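Local coordinates for DinB-like domain-containing protein (Enterococcus faecalis, PDB 3CEX) that is of unknown function but belongs to the DinB superfamily of four-helix-bundle proteins and is paired with a second copy of itself in the assembly, at residues A[14-17]-A[18-21]; A[22-25]-A[26-30]; A[42-45]-A[46-50]; A[163-166]-A[167-171]. One frame throughout, in Å; residues are numbered along the deposited sequence.

In the fold
All four contacts are local, each joining adjacent segments, so they follow one another along the chain without nesting or crossing. Contact 1 (14-21) lies in the middle of helix 8-25. Contact 2 (22-30) continues directly from it, ending that helix and turning toward helix 30-33. Contact 3 (42-50) caps and starts helix 44-62, and contact 4 (163-171) ends helix 144-170 near the C terminus. In space they converge: F21 of contact 1 packs on M48 of contact 3, T24 of contact 2 reaches R166 of contact 4, and T165 of contact 4 meets the carbonyl of K42. Contacts 1, 3 and 4 also touch the second subunit.

Contact 1: A[14-17]-A[18-21]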
loop_
_atom_site.group_PDB
_atom_site.type_symbol
_atom_site.label_atom_id
_atom_site.label_comp_id
_atom_site.label_asym_id
_atom_site.label_seq_id
_atom_site.Cartn_x
_atom_site.Cartn_y
_atom_site.Cartn_z
ATOM N N LEU A 14 -4.671 -1.601 7.699
ATOM C CA LEU A 14 -3.391 -1.643 8.407
ATOM C C LEU A 14 -2.969 -3.072 8.808
ATOM O O LEU A 14 -1.772 -3.445 8.677
ATOM C CB LEU A 14 -3.434 -0.686 9.619
ATOM C CG LEU A 14 -2.147 -0.547 10.445
ATOM C CD1 LEU A 14 -1.003 0.011 9.588
ATOM C CD2 LEU A 14 -2.365 0.369 11.678
ATOM N N ASP A 15 -3.929 -3.895 9.237
ATOM C CA ASP A 15 -3.639 -5.294 9.560
ATOM C C ASP A 15 -3.052 -6.054 8.360
ATOM O O ASP A 15 -2.148 -6.858 8.528
ATOM C CB ASP A 15 -4.902 -6.037 10.031
ATOM C CG ASP A 15 -5.339 -5.643 11.444
ATOM O OD1 ASP A 15 -4.465 -5.194 12.235
ATOM O OD2 ASP A 15 -6.543 -5.852 11.772
ATOM N N ARG A 16 -3.525 -5.773 7.150
ATOM C CA ARG A 16 -2.942 -6.414 5.965
ATOM C C ARG A 16 -1.493 -5.990 5.755
ATOM O O ARG A 16 -0.676 -6.835 5.395
ATOM C CB ARG A 16 -3.735 -6.154 4.670
ATOM C CG ARG A 16 -5.232 -6.393 4.729
ATOM C CD ARG A 16 -5.543 -7.852 4.995
ATOM N NE ARG A 16 -6.956 -8.029 4.758
ATOM C CZ ARG A 16 -7.498 -8.333 3.579
ATOM N NH1 ARG A 16 -6.740 -8.581 2.519
ATOM N NH2 ARG A 16 -8.807 -8.412 3.487
ATOM N N ALA A 17 -1.166 -4.717 5.962
ATOM C CA ALA A 17 0.238 -4.244 5.894
ATOM C C ALA A 17 1.102 -5.004 6.925
ATOM O O ALA A 17 2.192 -5.531 6.615
ATOM C CB ALA A 17 0.328 -2.753 6.150
ATOM N N HIS A 18 0.581 -5.088 8.143
ATOM C CA HIS A 18 1.276 -5.737 9.245
ATOM C C HIS A 18 1.589 -7.190 8.909
ATOM O O HIS A 18 2.741 -7.647 9.034
ATOM C CB HIS A 18 0.391 -5.634 10.494
ATOM C CG HIS A 18 1.064 -6.031 11.771
ATOM N ND1 HIS A 18 0.372 -6.140 12.957
ATOM C CD2 HIS A 18 2.356 -6.317 12.060
ATOM C CE1 HIS A 18 1.209 -6.495 13.921
ATOM N NE2 HIS A 18 2.421 -6.601 13.406
ATOM N N GLU A 19 0.561 -7.914 8.482
ATOM C CA GLU A 19 0.683 -9.313 8.036
ATOM C C GLU A 19 1.678 -9.488 6.877
ATOM O O GLU A 19 2.486 -10.433 6.860
ATOM C CB GLU A 19 -0.727 -9.873 7.661
ATOM C CG GLU A 19 -1.623 -9.943 8.896
ATOM C CD GLU A 19 -3.160 -10.076 8.665
ATOM O OE1 GLU A 19 -3.670 -9.915 7.518
ATOM O OE2 GLU A 19 -3.876 -10.368 9.688
ATOM N N ARG A 20 1.643 -8.586 5.907
ATOM C CA ARG A 20 2.579 -8.688 4.783
ATOM C C ARG A 20 4.054 -8.530 5.214
ATOM O O ARG A 20 4.894 -9.271 4.776
ATOM C CB ARG A 20 2.241 -7.651 3.725
ATOM C CG ARG A 20 3.161 -7.633 2.496
ATOM C CD ARG A 20 2.605 -6.759 1.395
ATOM N NE ARG A 20 1.337 -7.287 0.906
ATOM C CZ ARG A 20 0.141 -6.705 1.050
ATOM N NH1 ARG A 20 0.002 -5.529 1.635
ATOM N NH2 ARG A 20 -0.913 -7.292 0.558
ATOM N N PHE A 21 4.346 -7.551 6.064
ATOM C CA PHE A 21 5.697 -7.375 6.589
ATOM C C PHE A 21 6.167 -8.659 7.335
ATOM O O PHE A 21 7.293 -9.123 7.134
ATOM C CB PHE A 21 5.735 -6.180 7.544
ATOM C CG PHE A 21 6.006 -4.850 6.892
ATOM C CD1 PHE A 21 7.216 -4.598 6.282
ATOM C CD2 PHE A 21 5.104 -3.817 6.990
ATOM C CE1 PHE A 21 7.481 -3.357 5.689
ATOM C CE2 PHE A 21 5.382 -2.611 6.419
ATOM C CZ PHE A 21 6.589 -2.396 5.768
HETATM O O HOH W 1 -2.387 -6.434 12.924
#
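Four successive i to i+4 backbone bonds, from H18 N to L14 O through F21 N to A17 O, mark this as an intrahelical contact in the middle of helix 8-25. On one flank a water bridges two side chains a turn apart: it donates to D15 OD1 at 2.5 Å and lies 2.8 Å from H18 ND1. With CG of H18 anti to its backbone N (chi1 -169°), the imidazole leads away from the preceding turn, and the water spans the gap to D15, whose OD1 also forms a salt bridge with K119. E19 folds along the helix surface instead, its CG 3.2 Å from D15 O. The E19 and R16 side chains cross obliquely, the planes of their flat ends 26° apart, with OE1 of E19 3.8 Å from R16 CD, while the charged groups stay apart. The helix is one of the four of the DinB up-down-down-up bundle. L14 and F21 face inward onto helices 44-62, 104-124 and 144-170, and CD2 of the F21 ring comes within 3.4 Å of A17 O. R16 and R20 reach outward to the second subunit, where NH1 of R16 bonds to S150 and NH2 of R20 forms a salt bridge with D153, both of that subunit.

Contact 2: A[22-25]-A[26-30]; sequences EETL and AQMTV
A26 N bonds to E22 O at 3.0 Å in a helical i to i+4 link, after which the backbone tightens to i+3 steps: Q27 N to T24 O and M28 N to L25 O, each 3.0 Å. The second closes a type I beta turn from L25 to M28, and helix 8-25 ends here. The side chain of Q27 takes over where a further helical bond would have come. With CG beside its own backbone N (chi1 -60°) and the chain extended beyond, Q27 runs back along the helix so that NE2 donates to E23 O at 3.2 Å, nearly straight at 166°. The carbonyl oxygen lies in the Q27 amide plane, although the donor approaches from above the plane of the E23 carbonyl. M28, a selenomethionine, runs beside T24 in the same direction; its CG is 3.6 Å from T24 O and its SE 4.2 Å from T24 CG2. That pair packs into the bundle against V44 and helix 144-170, while T24 OG1 meets R166. Farther on, T29 is the N-cap of helix 30-33 and its backbone N bonds to E32, an arrangement consistent with a capping box. The last carbonyl oxygens of a helix form the negative end of its dipole, so the amide of Q27 and the ammonium of K104, whose NZ binds both L25 O and M28 O, probably offset part of that negative potential where the chain leaves the helix.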
loop_
_atom_site.group_PDB
_atom_site.type_symbol
_atom_site.label_atom_id
_atom_site.label_comp_id
_atom_site.label_asym_id
_atom_site.label_seq_id
_atom_site.Cartn_x
_atom_site.Cartn_y
_atom_site.Cartn_z
ATOM N N GLU A 22 5.316 -9.215 8.197
ATOM C CA GLU A 22 5.672 -10.442 8.902
ATOM C C GLU A 22 5.905 -11.656 7.962
ATOM O O GLU A 22 6.839 -12.410 8.182
ATOM C CB GLU A 22 4.632 -10.780 9.979
ATOM C CG GLU A 22 4.607 -9.848 11.192
ATOM C CD GLU A 22 5.976 -9.617 11.905
ATOM O OE1 GLU A 22 6.782 -10.555 12.062
ATOM O OE2 GLU A 22 6.228 -8.463 12.308
ATOM N N GLU A 23 5.083 -11.846 6.933
ATOM C CA GLU A 23 5.261 -12.954 5.991
ATOM C C GLU A 23 6.559 -12.805 5.205
ATOM O O GLU A 23 7.208 -13.791 4.886
ATOM C CB GLU A 23 4.118 -13.039 4.968
ATOM C CG GLU A 23 2.773 -13.333 5.554
ATOM C CD GLU A 23 1.585 -13.147 4.578
ATOM O OE1 GLU A 23 1.705 -12.420 3.543
ATOM O OE2 GLU A 23 0.521 -13.736 4.870
ATOM N N THR A 24 6.911 -11.576 4.852
ATOM C CA THR A 24 8.161 -11.310 4.158
ATOM C C THR A 24 9.389 -11.577 5.052
ATOM O O THR A 24 10.293 -12.312 4.661
ATOM C CB THR A 24 8.143 -9.865 3.548
ATOM O OG1 THR A 24 7.492 -9.919 2.285
ATOM C CG2 THR A 24 9.519 -9.298 3.353
ATOM N N LEU A 25 9.390 -11.003 6.253
ATOM C CA LEU A 25 10.466 -11.193 7.215
ATOM C C LEU A 25 10.719 -12.662 7.563
ATOM O O LEU A 25 11.850 -13.052 7.704
ATOM C CB LEU A 25 10.182 -10.414 8.502
ATOM C CG LEU A 25 11.352 -10.242 9.455
ATOM C CD1 LEU A 25 12.502 -9.428 8.814
ATOM C CD2 LEU A 25 10.818 -9.557 10.736
ATOM N N ALA A 26 9.654 -13.445 7.690
ATOM C CA ALA A 26 9.744 -14.872 7.964
ATOM C C ALA A 26 10.559 -15.626 6.905
ATOM O O ALA A 26 11.049 -16.706 7.193
ATOM C CB ALA A 26 8.320 -15.534 8.120
ATOM N N GLN A 27 10.700 -15.090 5.689
ATOM C CA GLN A 27 11.474 -15.794 4.653
ATOM C C GLN A 27 12.944 -15.445 4.677
ATOM O O GLN A 27 13.702 -16.005 3.891
ATOM C CB GLN A 27 10.905 -15.528 3.259
ATOM C CG GLN A 27 9.455 -15.996 3.122
ATOM C CD GLN A 27 8.854 -15.604 1.798
ATOM O OE1 GLN A 27 9.326 -16.043 0.724
ATOM N NE2 GLN A 27 7.809 -14.764 1.849
HETATM N N MSE A 28 13.371 -14.550 5.566
HETATM C CA MSE A 28 14.728 -14.025 5.491
HETATM C C MSE A 28 15.526 -14.295 6.751
HETATM O O MSE A 28 14.966 -14.357 7.824
HETATM C CB MSE A 28 14.680 -12.500 5.267
HETATM C CG MSE A 28 13.805 -12.158 4.091
HETATM SE SE MSE A 28 13.539 -10.256 3.804
HETATM C CE MSE A 28 15.098 -9.840 2.633
ATOM N N THR A 29 16.835 -14.414 6.608
ATOM C CA THR A 29 17.752 -14.306 7.750
ATOM C C THR A 29 17.877 -12.822 8.104
ATOM O O THR A 29 17.480 -11.966 7.314
ATOM C CB THR A 29 19.155 -14.854 7.399
ATOM O OG1 THR A 29 19.741 -14.012 6.388
ATOM C CG2 THR A 29 19.064 -16.318 6.902
ATOM N N VAL A 30 18.389 -12.516 9.295
ATOM C CA VAL A 30 18.577 -11.126 9.690
ATOM C C VAL A 30 19.594 -10.441 8.761
ATOM O O VAL A 30 19.406 -9.290 8.421
ATOM C CB VAL A 30 18.968 -10.956 11.208
ATOM C CG1 VAL A 30 20.236 -11.613 11.515
ATOM C CG2 VAL A 30 19.074 -9.480 11.586
#

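Contact 3: A[42-45]-A[46-50]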
loop_
_atom_site.group_PDB
_atom_site.type_symbol
_atom_site.label_atom_id
_atom_site.label_comp_id
_atom_site.label_asym_id
_atom_site.label_seq_id
_atom_site.Cartn_x
_atom_site.Cartn_y
_atom_site.Cartn_z
ATOM N N LYS A 42 15.515 0.437 -0.343
ATOM C CA LYS A 42 15.676 0.194 1.089
ATOM C C LYS A 42 15.635 -1.302 1.457
ATOM O O LYS A 42 14.969 -2.121 0.803
ATOM C CB LYS A 42 14.611 0.975 1.892
ATOM C CG LYS A 42 14.548 2.521 1.659
ATOM C CD LYS A 42 15.806 3.236 2.217
ATOM C CE LYS A 42 15.528 4.732 2.432
ATOM N NZ LYS A 42 15.553 5.547 1.165
ATOM N N SER A 43 16.385 -1.662 2.490
ATOM C CA SER A 43 16.321 -2.994 3.089
ATOM C C SER A 43 14.976 -3.234 3.714
ATOM O O SER A 43 14.259 -2.279 4.044
ATOM C CB SER A 43 17.405 -3.152 4.164
ATOM O OG SER A 43 17.183 -2.348 5.307
ATOM N N VAL A 44 14.627 -4.502 3.881
ATOM C CA VAL A 44 13.408 -4.860 4.629
ATOM C C VAL A 44 13.510 -4.359 6.066
ATOM O O VAL A 44 12.544 -3.841 6.600
ATOM C CB VAL A 44 13.087 -6.374 4.555
ATOM C CG1 VAL A 44 11.931 -6.770 5.485
ATOM C CG2 VAL A 44 12.751 -6.750 3.120
ATOM N N THR A 45 14.687 -4.438 6.667
ATOM C CA THR A 45 14.878 -3.887 8.019
ATOM C C THR A 45 14.547 -2.387 8.045
ATOM O O THR A 45 13.770 -1.935 8.913
ATOM C CB THR A 45 16.295 -4.082 8.538
ATOM O OG1 THR A 45 16.539 -5.468 8.760
ATOM C CG2 THR A 45 16.506 -3.317 9.872
ATOM N N TRP A 46 15.081 -1.620 7.090
ATOM C CA TRP A 46 14.754 -0.165 7.036
ATOM C C TRP A 46 13.248 0.084 6.859
ATOM O O TRP A 46 12.665 0.931 7.529
ATOM C CB TRP A 46 15.526 0.529 5.925
ATOM C CG TRP A 46 15.432 2.058 5.960
ATOM C CD1 TRP A 46 16.374 2.909 6.461
ATOM C CD2 TRP A 46 14.352 2.891 5.492
ATOM N NE1 TRP A 46 15.968 4.199 6.333
ATOM C CE2 TRP A 46 14.726 4.232 5.751
ATOM C CE3 TRP A 46 13.117 2.642 4.871
ATOM C CZ2 TRP A 46 13.907 5.333 5.407
ATOM C CZ3 TRP A 46 12.288 3.738 4.545
ATOM C CH2 TRP A 46 12.685 5.062 4.828
ATOM N N LEU A 47 12.627 -0.667 5.940
ATOM C CA LEU A 47 11.191 -0.505 5.641
ATOM C C LEU A 47 10.300 -0.792 6.839
ATOM O O LEU A 47 9.350 -0.057 7.108
ATOM C CB LEU A 47 10.789 -1.402 4.456
ATOM C CG LEU A 47 11.371 -0.911 3.132
ATOM C CD1 LEU A 47 11.331 -1.984 2.049
ATOM C CD2 LEU A 47 10.598 0.385 2.666
HETATM N N MSE A 48 10.595 -1.864 7.557
HETATM C CA MSE A 48 9.811 -2.221 8.757
HETATM C C MSE A 48 10.058 -1.271 9.909
HETATM O O MSE A 48 9.140 -0.871 10.560
HETATM C CB MSE A 48 10.145 -3.631 9.226
HETATM C CG MSE A 48 9.377 -4.630 8.559
HETATM SE SE MSE A 48 9.542 -6.429 9.280
HETATM C CE MSE A 48 8.259 -6.547 10.699
ATOM N N TRP A 49 11.310 -0.911 10.156
ATOM C CA TRP A 49 11.620 0.089 11.180
ATOM C C TRP A 49 10.946 1.420 10.842
ATOM O O TRP A 49 10.304 2.055 11.693
ATOM C CB TRP A 49 13.132 0.291 11.255
ATOM C CG TRP A 49 13.506 1.511 12.002
ATOM C CD1 TRP A 49 13.580 1.639 13.362
ATOM C CD2 TRP A 49 13.847 2.802 11.460
ATOM N NE1 TRP A 49 13.947 2.899 13.678
ATOM C CE2 TRP A 49 14.119 3.634 12.537
ATOM C CE3 TRP A 49 13.946 3.320 10.156
ATOM C CZ2 TRP A 49 14.512 4.970 12.375
ATOM C CZ3 TRP A 49 14.314 4.608 9.988
ATOM C CH2 TRP A 49 14.590 5.441 11.092
ATOM N N HIS A 50 11.058 1.833 9.573
ATOM C CA HIS A 50 10.480 3.106 9.162
ATOM C C HIS A 50 8.967 3.136 9.300
ATOM O O HIS A 50 8.428 4.124 9.738
ATOM C CB HIS A 50 10.831 3.484 7.729
ATOM C CG HIS A 50 9.942 4.553 7.167
ATOM N ND1 HIS A 50 10.157 5.890 7.400
ATOM C CD2 HIS A 50 8.811 4.477 6.420
ATOM C CE1 HIS A 50 9.211 6.597 6.804
ATOM N NE2 HIS A 50 8.373 5.766 6.212
#
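K42 lays its aliphatic chain across one face of the W46 indole, and these two residues carry most of the contact. CG of K42 sits 3.5 Å from W46 CE3, and the chain continues over the ring until CE rests 3.5 Å from the centroid of the W46 six-membered ring, only 14° off its normal, a CH-pi contact. The bend at chi2 (-68°) brings the lysine over the ring, and a further bend at chi4 (-78°) turns the ammonium end, so that NZ lies 4.7 Å from the same centroid, over the face, in a cation-pi interaction. On the opposite face of the indole are H50 CB and W49 CZ3, so the ring is held between the lysine and the next helical turn. Its NE1 bonds to H91. In sequence between K42 and W46, S43 is the N-cap of helix 44-62, the second helix of the four-helix DinB bundle: OG of S43 accepts from W46 N at 2.9 Å, satisfying an amide that has no preceding helical carbonyl. S43 O then receives L47 N at 3.0 Å, the first regular helical bond. T45, the third large contributor, continues the series by accepting W49 N at 2.9 Å, and its OG1 is bonded to N34. K42 CB also touches L47 CG at 3.9 Å, while the K42 backbone N is bonded to Y164 OH of the second subunit.

Contact 4: A[163-166]-A[167-171]. With ACY (acetic acid), chain C.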
loop_
_atom_site.group_PDB
_atom_site.type_symbol
_atom_site.label_atom_id
_atom_site.label_comp_id
_atom_site.label_asym_id
_atom_site.label_seq_id
_atom_site.Cartn_x
_atom_site.Cartn_y
_atom_site.Cartn_z
ATOM N N VAL A 163 8.164 -6.525 -0.209
ATOM C CA VAL A 163 8.090 -7.713 -1.074
ATOM C C VAL A 163 9.105 -7.664 -2.207
ATOM O O VAL A 163 9.783 -8.652 -2.492
ATOM C CB VAL A 163 6.697 -7.847 -1.662
ATOM C CG1 VAL A 163 6.663 -8.940 -2.716
ATOM C CG2 VAL A 163 5.668 -8.105 -0.536
ATOM N N TYR A 164 9.217 -6.496 -2.837
ATOM C CA TYR A 164 10.174 -6.275 -3.924
ATOM C C TYR A 164 11.627 -6.360 -3.459
ATOM O O TYR A 164 12.440 -6.999 -4.105
ATOM C CB TYR A 164 9.817 -4.962 -4.679
ATOM C CG TYR A 164 8.868 -5.176 -5.855
ATOM C CD1 TYR A 164 8.020 -6.271 -5.917
ATOM C CD2 TYR A 164 8.825 -4.292 -6.912
ATOM C CE1 TYR A 164 7.181 -6.496 -7.014
ATOM C CE2 TYR A 164 8.005 -4.516 -7.997
ATOM C CZ TYR A 164 7.176 -5.624 -8.032
ATOM O OH TYR A 164 6.340 -5.856 -9.114
ATOM N N THR A 165 11.964 -5.698 -2.362
ATOM C CA THR A 165 13.310 -5.812 -1.827
ATOM C C THR A 165 13.651 -7.276 -1.523
ATOM O O THR A 165 14.758 -7.738 -1.787
ATOM C CB THR A 165 13.449 -5.036 -0.529
ATOM O OG1 THR A 165 13.345 -3.639 -0.802
ATOM C CG2 THR A 165 14.828 -5.334 0.119
ATOM N N ARG A 166 12.711 -7.999 -0.930
ATOM C CA ARG A 166 12.896 -9.429 -0.646
ATOM C C ARG A 166 13.227 -10.187 -1.916
ATOM O O ARG A 166 14.192 -10.968 -1.949
ATOM C CB ARG A 166 11.638 -10.030 0.001
ATOM C CG ARG A 166 11.759 -11.503 0.458
ATOM C CD ARG A 166 10.390 -12.184 0.530
ATOM N NE ARG A 166 9.807 -12.470 -0.778
ATOM C CZ ARG A 166 8.514 -12.329 -1.107
ATOM N NH1 ARG A 166 8.119 -12.642 -2.332
ATOM N NH2 ARG A 166 7.615 -11.878 -0.237
ATOM N N ARG A 167 12.446 -9.965 -2.965
ATOM C CA ARG A 167 12.689 -10.601 -4.255
ATOM C C ARG A 167 14.069 -10.296 -4.817
ATOM O O ARG A 167 14.740 -11.189 -5.325
ATOM C CB ARG A 167 11.583 -10.266 -5.271
ATOM C CG ARG A 167 10.225 -10.869 -4.885
ATOM C CD ARG A 167 9.097 -10.362 -5.748
ATOM N NE ARG A 167 7.807 -10.954 -5.394
ATOM C CZ ARG A 167 6.677 -10.784 -6.091
ATOM N NH1 ARG A 167 6.666 -10.079 -7.219
ATOM N NH2 ARG A 167 5.547 -11.344 -5.679
ATOM N N LEU A 168 14.503 -9.047 -4.685
ATOM C CA LEU A 168 15.827 -8.654 -5.160
ATOM C C LEU A 168 16.936 -9.257 -4.329
ATOM O O LEU A 168 18.002 -9.580 -4.854
ATOM C CB LEU A 168 15.957 -7.122 -5.131
ATOM C CG LEU A 168 15.027 -6.353 -6.052
ATOM C CD1 LEU A 168 15.046 -4.882 -5.748
ATOM C CD2 LEU A 168 15.439 -6.633 -7.503
ATOM N N VAL A 169 16.687 -9.448 -3.039
ATOM C CA VAL A 169 17.743 -9.887 -2.136
ATOM C C VAL A 169 17.884 -11.406 -2.116
ATOM O O VAL A 169 19.007 -11.933 -2.138
ATOM C CB VAL A 169 17.528 -9.338 -0.690
ATOM C CG1 VAL A 169 18.540 -9.955 0.277
ATOM C CG2 VAL A 169 17.614 -7.797 -0.682
ATOM N N ILE A 170 16.764 -12.111 -2.077
ATOM C CA ILE A 170 16.798 -13.577 -1.993
ATOM C C ILE A 170 16.271 -14.315 -3.227
ATOM O O ILE A 170 16.192 -15.528 -3.208
ATOM C CB ILE A 170 16.069 -14.092 -0.697
ATOM C CG1 ILE A 170 14.551 -14.066 -0.825
ATOM C CG2 ILE A 170 16.469 -13.261 0.521
ATOM C CD1 ILE A 170 13.834 -14.725 0.372
ATOM N N GLY A 171 15.884 -13.592 -4.274
ATOM C CA GLY A 171 15.451 -14.199 -5.534
ATOM C C GLY A 171 14.114 -14.920 -5.509
ATOM O O GLY A 171 13.805 -15.717 -6.393
HETATM C C ACY C . 4.386 -12.265 -2.444
HETATM O O ACY C . 4.518 -12.099 -1.193
HETATM O OXT ACY C . 5.343 -12.566 -3.209
HETATM C CH3 ACY C . 3.012 -12.105 -3.078
#
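R167 N, L168 N and I170 N bond to V163 O, Y164 O and R166 O in regular i to i+4 fashion, with V169 N shared between T165 O and, weakly, R166 O, before G171 leaves the helix with positive phi (70°). The two neighbouring arginines dominate the side chains. R166, bent at chi3 (72°), presents the edge of its guanidinium to a molecule of acetic acid, probably bound as acetate: NH1 donates to OXT of the ligand at 2.9 Å and NH2 to its O at 3.2 Å, a paired, nearly in-plane grip. R167, extended from CG to NE, donates from NH2 to the same OXT at 2.8 Å, so that one oxygen is held by both arginines. Their guanidinium planes are turned 55° apart, with R166 NH1 at the edge of the R167 group, as the two converge on the shared carboxylate oxygen. The ligand probably came from the crystallisation liquor. This is the C-terminal end of helix 144-170, the last of the DinB four-helix bundle, where R166 NH1 also forms a salt bridge with the terminal carboxylate of K172. V163 places CG1 over one face of the R167 guanidinium, 3.5 Å from NE, a buried N-H that has no polar partner in the model. The Y164 ring crosses the R167 group obliquely, CE1 lying 3.6 Å from NH1. Both reach the second subunit, R167 NH1 bonding to L40 O of that chain. On another flank T165 CG2 meets V169 CG2 at 3.8 Å.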